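Local coordinates for protein putative O-GlcNAcase nagJ (Clostridium perfringens, PDB 6PV5) that probably removes N-acetylhexosamine sugars from glycans by hydrolysis, as a family 84 glycoside hydrolase, here as its N-terminal, catalytic and post-catalytic domains, at residues A[154-157]-A[158-162]; A[589-592]-A[593-597]. All coordinates share one frame; numbering follows the deposited sequence.

Contact 1 of 2, residues A[154-157]-A[158-162]; sequences GTFY and GVKSL
Phe156 and Lys160, one helical turn apart, meet because their torsions lead them the same way: the Phe156 ring swings out beside its own carbonyl carbon (chi1 -172°), while Lys160 carries CG beside its backbone N and bends again at chi2 (-62°). The two side chains then run side by side, and CE of Lys160 rests 3.6 Å from CE2 of Phe156, approaching the ring obliquely. Farther back, CG of the lysine passes 3.4 Å from Phe156 O, the same oxygen that accepts Lys160 N at 3.0 Å. Next to them CG2 of Val159 sits 3.3 Å from Thr155 O, which accepts the Val159 amide. Gly158 N reaches Gly154 O at 2.9 Å, and Ser161 N reaches Tyr157 O at 3.0 Å, continuing the i to i+4 ladder of helix 152-163. That helix lies against the mixed sheet of the N-terminal domain: Val159 touches Ile147 of strand 144-149, and with Phe156 and Lys160 it also meets Leu77 of helix 72-82. The Tyr157 ring meets Trp457 with the planes at about 90°. Every touching residue here is buried, so the lysine has a divided task: its CE packs on the Phe156 ring, and its ammonium is paired in a salt bridge with Glu214, which probably offsets the cost of burying the charge.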
loop_
_atom_site.group_PDB
_atom_site.type_symbol
_atom_site.label_atom_id
_atom_site.label_comp_id
_atom_site.label_asym_id
_atom_site.label_seq_id
_atom_site.Cartn_x
_atom_site.Cartn_y
_atom_site.Cartn_z
ATOM N N GLY A 154 -11.155 2.387 16.307
ATOM C CA GLY A 154 -11.684 1.034 16.301
ATOM C C GLY A 154 -13.142 0.983 15.843
ATOM O O GLY A 154 -13.541 0.057 15.138
ATOM N N THR A 155 -13.924 1.984 16.258
ATOM C CA THR A 155 -15.356 2.042 15.995
ATOM C C THR A 155 -15.599 2.426 14.530
ATOM O O THR A 155 -16.492 1.884 13.883
ATOM C CB THR A 155 -16.069 2.946 17.021
ATOM O OG1 THR A 155 -15.816 2.458 18.342
ATOM C CG2 THR A 155 -17.569 3.022 16.825
ATOM N N PHE A 156 -14.802 3.381 14.035
ATOM C CA PHE A 156 -14.749 3.760 12.631
ATOM C C PHE A 156 -14.446 2.545 11.745
ATOM O O PHE A 156 -15.156 2.309 10.769
ATOM C CB PHE A 156 -13.758 4.912 12.466
ATOM C CG PHE A 156 -13.705 5.561 11.108
ATOM C CD1 PHE A 156 -14.509 6.651 10.810
ATOM C CD2 PHE A 156 -12.809 5.118 10.143
ATOM C CE1 PHE A 156 -14.440 7.268 9.568
ATOM C CE2 PHE A 156 -12.737 5.742 8.908
ATOM C CZ PHE A 156 -13.550 6.814 8.620
ATOM N N TYR A 157 -13.432 1.748 12.117
ATOM C CA TYR A 157 -13.057 0.562 11.359
ATOM C C TYR A 157 -14.129 -0.517 11.462
ATOM O O TYR A 157 -14.288 -1.324 10.550
ATOM C CB TYR A 157 -11.712 -0.021 11.810
ATOM C CG TYR A 157 -10.510 0.838 11.504
ATOM C CD1 TYR A 157 -10.549 1.791 10.496
ATOM C CD2 TYR A 157 -9.336 0.702 12.226
ATOM C CE1 TYR A 157 -9.465 2.610 10.230
ATOM C CE2 TYR A 157 -8.228 1.483 11.941
ATOM C CZ TYR A 157 -8.292 2.441 10.946
ATOM O OH TYR A 157 -7.211 3.235 10.697
ATOM N N GLY A 158 -14.832 -0.553 12.598
ATOM C CA GLY A 158 -15.941 -1.479 12.772
ATOM C C GLY A 158 -17.022 -1.221 11.728
ATOM O O GLY A 158 -17.569 -2.163 11.155
ATOM N N VAL A 159 -17.290 0.066 11.476
ATOM C CA VAL A 159 -18.306 0.479 10.519
ATOM C C VAL A 159 -17.827 0.219 9.088
ATOM O O VAL A 159 -18.621 -0.160 8.227
ATOM C CB VAL A 159 -18.702 1.955 10.716
ATOM C CG1 VAL A 159 -19.718 2.397 9.678
ATOM C CG2 VAL A 159 -19.216 2.231 12.122
ATOM N N LYS A 160 -16.531 0.455 8.832
ATOM C CA LYS A 160 -15.938 0.168 7.531
ATOM C C LYS A 160 -16.101 -1.316 7.221
ATOM O O LYS A 160 -16.384 -1.681 6.084
ATOM C CB LYS A 160 -14.460 0.575 7.486
ATOM C CG LYS A 160 -14.196 2.073 7.470
ATOM C CD LYS A 160 -14.772 2.734 6.242
ATOM C CE LYS A 160 -14.443 4.203 6.159
ATOM N NZ LYS A 160 -14.800 4.748 4.828
ATOM N N SER A 161 -15.944 -2.168 8.241
ATOM C CA SER A 161 -16.140 -3.595 8.042
ATOM C C SER A 161 -17.622 -3.898 7.852
ATOM O O SER A 161 -17.965 -4.802 7.087
ATOM C CB SER A 161 -15.555 -4.413 9.156
ATOM O OG SER A 161 -14.139 -4.366 9.123
ATOM N N LEU A 162 -18.490 -3.155 8.560
ATOM C CA LEU A 162 -19.924 -3.348 8.397
ATOM C C LEU A 162 -20.322 -3.012 6.961
ATOM O O LEU A 162 -21.039 -3.789 6.345
ATOM C CB LEU A 162 -20.732 -2.531 9.414
ATOM C CG LEU A 162 -22.253 -2.731 9.321
ATOM C CD1 LEU A 162 -22.675 -4.144 9.736
ATOM C CD2 LEU A 162 -23.030 -1.666 10.090
#

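Contact 2 of 2, residues A[589-592]-A[593-597]; sequences DNFE and GIKLL
Gly593 opens the second half of this stretch of helix 583-601, where Gly593 N bonds to Asp589 O at 2.8 Å. Ile594 follows, with Ile594 N held by Asn590 O at 3.0 Å. Because its CG1 lies beside the backbone N (chi1 -62°), that branch comes back over the same oxygen, with CG1 3.3 Å from Asn590 O; the side chains of Asn590 and Ile594 both touch His620 near the end of the modelled chain. At the next position Lys595 N bonds to Phe591 O at 3.2 Å. The lysine side chain bends at chi3 (-79°) and crosses that of Phe591 at a slant, so that contact narrows to CE of Lys595 against CE2 of Phe591, 3.7 Å apart. Both residues are on the exposed side of the helix. Leu596 closes the set: Leu596 N binds Glu592 O at 3.0 Å, and its CG packs 3.4 Å from that oxygen, while the leucine side chain leans on Ala567 and Lys570 of helix 548-579. The helix thus belongs to a helical bundle in the post-catalytic part of the chain, with one apolar contact, Phe591 against Lys595, on its exposed side. Toward helix 548-579 the chemistry is mixed: Leu596 packs there, and Asp589 OD1 and Glu592 OE1 both form salt bridges with Lys570, whose positive charge probably tempers the crowding of Asp589 against the acidic Glu573 and Asp577.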
loop_
_atom_site.group_PDB
_atom_site.type_symbol
_atom_site.label_atom_id
_atom_site.label_comp_id
_atom_site.label_asym_id
_atom_site.label_seq_id
_atom_site.Cartn_x
_atom_site.Cartn_y
_atom_site.Cartn_z
ATOM N N ASP A 589 7.014 -16.340 -41.942
ATOM C CA ASP A 589 6.662 -16.122 -40.546
ATOM C C ASP A 589 7.796 -15.396 -39.830
ATOM O O ASP A 589 7.572 -14.453 -39.080
ATOM C CB ASP A 589 6.344 -17.447 -39.867
ATOM C CG ASP A 589 5.016 -18.034 -40.302
ATOM O OD1 ASP A 589 4.066 -17.247 -40.530
ATOM O OD2 ASP A 589 4.937 -19.275 -40.374
ATOM N N ASN A 590 9.018 -15.844 -40.087
ATOM C CA ASN A 590 10.206 -15.193 -39.581
ATOM C C ASN A 590 10.195 -13.705 -39.928
ATOM O O ASN A 590 10.487 -12.868 -39.081
ATOM C CB ASN A 590 11.464 -15.900 -40.070
ATOM C CG ASN A 590 12.659 -15.512 -39.233
ATOM O OD1 ASN A 590 12.690 -15.768 -38.031
ATOM N ND2 ASN A 590 13.624 -14.857 -39.855
ATOM N N PHE A 591 9.836 -13.384 -41.177
ATOM C CA PHE A 591 9.769 -12.011 -41.653
ATOM C C PHE A 591 8.675 -11.238 -40.915
ATOM O O PHE A 591 8.877 -10.096 -40.511
ATOM C CB PHE A 591 9.556 -11.977 -43.174
ATOM C CG PHE A 591 9.593 -10.595 -43.777
ATOM C CD1 PHE A 591 10.803 -9.999 -44.117
ATOM C CD2 PHE A 591 8.421 -9.873 -43.978
ATOM C CE1 PHE A 591 10.841 -8.720 -44.656
ATOM C CE2 PHE A 591 8.463 -8.596 -44.518
ATOM C CZ PHE A 591 9.671 -8.021 -44.852
ATOM N N GLU A 592 7.495 -11.837 -40.772
ATOM C CA GLU A 592 6.437 -11.175 -40.030
ATOM C C GLU A 592 6.849 -10.969 -38.567
ATOM O O GLU A 592 6.479 -9.969 -37.964
ATOM C CB GLU A 592 5.127 -11.957 -40.150
ATOM C CG GLU A 592 4.564 -11.967 -41.563
ATOM C CD GLU A 592 3.520 -13.028 -41.889
ATOM O OE1 GLU A 592 3.529 -14.108 -41.260
ATOM O OE2 GLU A 592 2.693 -12.775 -42.788
ATOM N N GLY A 593 7.612 -11.915 -38.008
ATOM C CA GLY A 593 8.032 -11.865 -36.614
ATOM C C GLY A 593 9.018 -10.730 -36.367
ATOM O O GLY A 593 8.942 -10.032 -35.348
ATOM N N ILE A 594 9.939 -10.539 -37.322
ATOM C CA ILE A 594 10.892 -9.445 -37.223
ATOM C C ILE A 594 10.114 -8.126 -37.238
ATOM O O ILE A 594 10.427 -7.231 -36.459
ATOM C CB ILE A 594 12.001 -9.528 -38.300
ATOM C CG1 ILE A 594 12.866 -10.788 -38.178
ATOM C CG2 ILE A 594 12.854 -8.263 -38.338
ATOM C CD1 ILE A 594 13.772 -10.833 -36.956
ATOM N N LYS A 595 9.064 -8.026 -38.062
ATOM C CA LYS A 595 8.286 -6.791 -38.125
ATOM C C LYS A 595 7.575 -6.521 -36.799
ATOM O O LYS A 595 7.557 -5.383 -36.349
ATOM C CB LYS A 595 7.313 -6.744 -39.308
ATOM C CG LYS A 595 7.956 -6.404 -40.650
ATOM C CD LYS A 595 7.007 -5.777 -41.659
ATOM C CE LYS A 595 6.095 -6.761 -42.359
ATOM N NZ LYS A 595 5.215 -6.066 -43.330
ATOM N N LEU A 596 7.008 -7.568 -36.181
ATOM C CA LEU A 596 6.355 -7.429 -34.881
ATOM C C LEU A 596 7.353 -7.013 -33.804
ATOM O O LEU A 596 7.037 -6.167 -32.979
ATOM C CB LEU A 596 5.616 -8.724 -34.523
ATOM C CG LEU A 596 4.395 -8.991 -35.400
ATOM C CD1 LEU A 596 3.810 -10.362 -35.122
ATOM C CD2 LEU A 596 3.338 -7.912 -35.211
ATOM N N LEU A 597 8.551 -7.602 -33.818
ATOM C CA LEU A 597 9.601 -7.199 -32.896
ATOM C C LEU A 597 9.889 -5.708 -33.024
ATOM O O LEU A 597 10.023 -5.019 -32.010
ATOM C CB LEU A 597 10.873 -8.024 -33.117
ATOM C CG LEU A 597 11.138 -9.097 -32.061
ATOM C CD1 LEU A 597 12.529 -9.688 -32.237
ATOM C CD2 LEU A 597 10.972 -8.534 -30.654
#

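How the contacts relate
Contact 1 and contact 2 repeat one local pattern, a phenylalanine followed four residues later by a lysine that lies along it in contact 1 and crosses it in contact 2, in two unrelated settings. In 154-162 the pair is buried; in 589-597 it is exposed. The contacts lie on opposite sides of the chain's centre, their centres 56 Å apart and their nearest atoms about 45 Å apart, so they do not touch. Contact 1 belongs to the N-terminal domain, contact 2 to the helical post-catalytic region, and between them in sequence comes the eight-stranded parallel barrel carrying Asp305, the predicted proton donor. Both contacts lie away from that site.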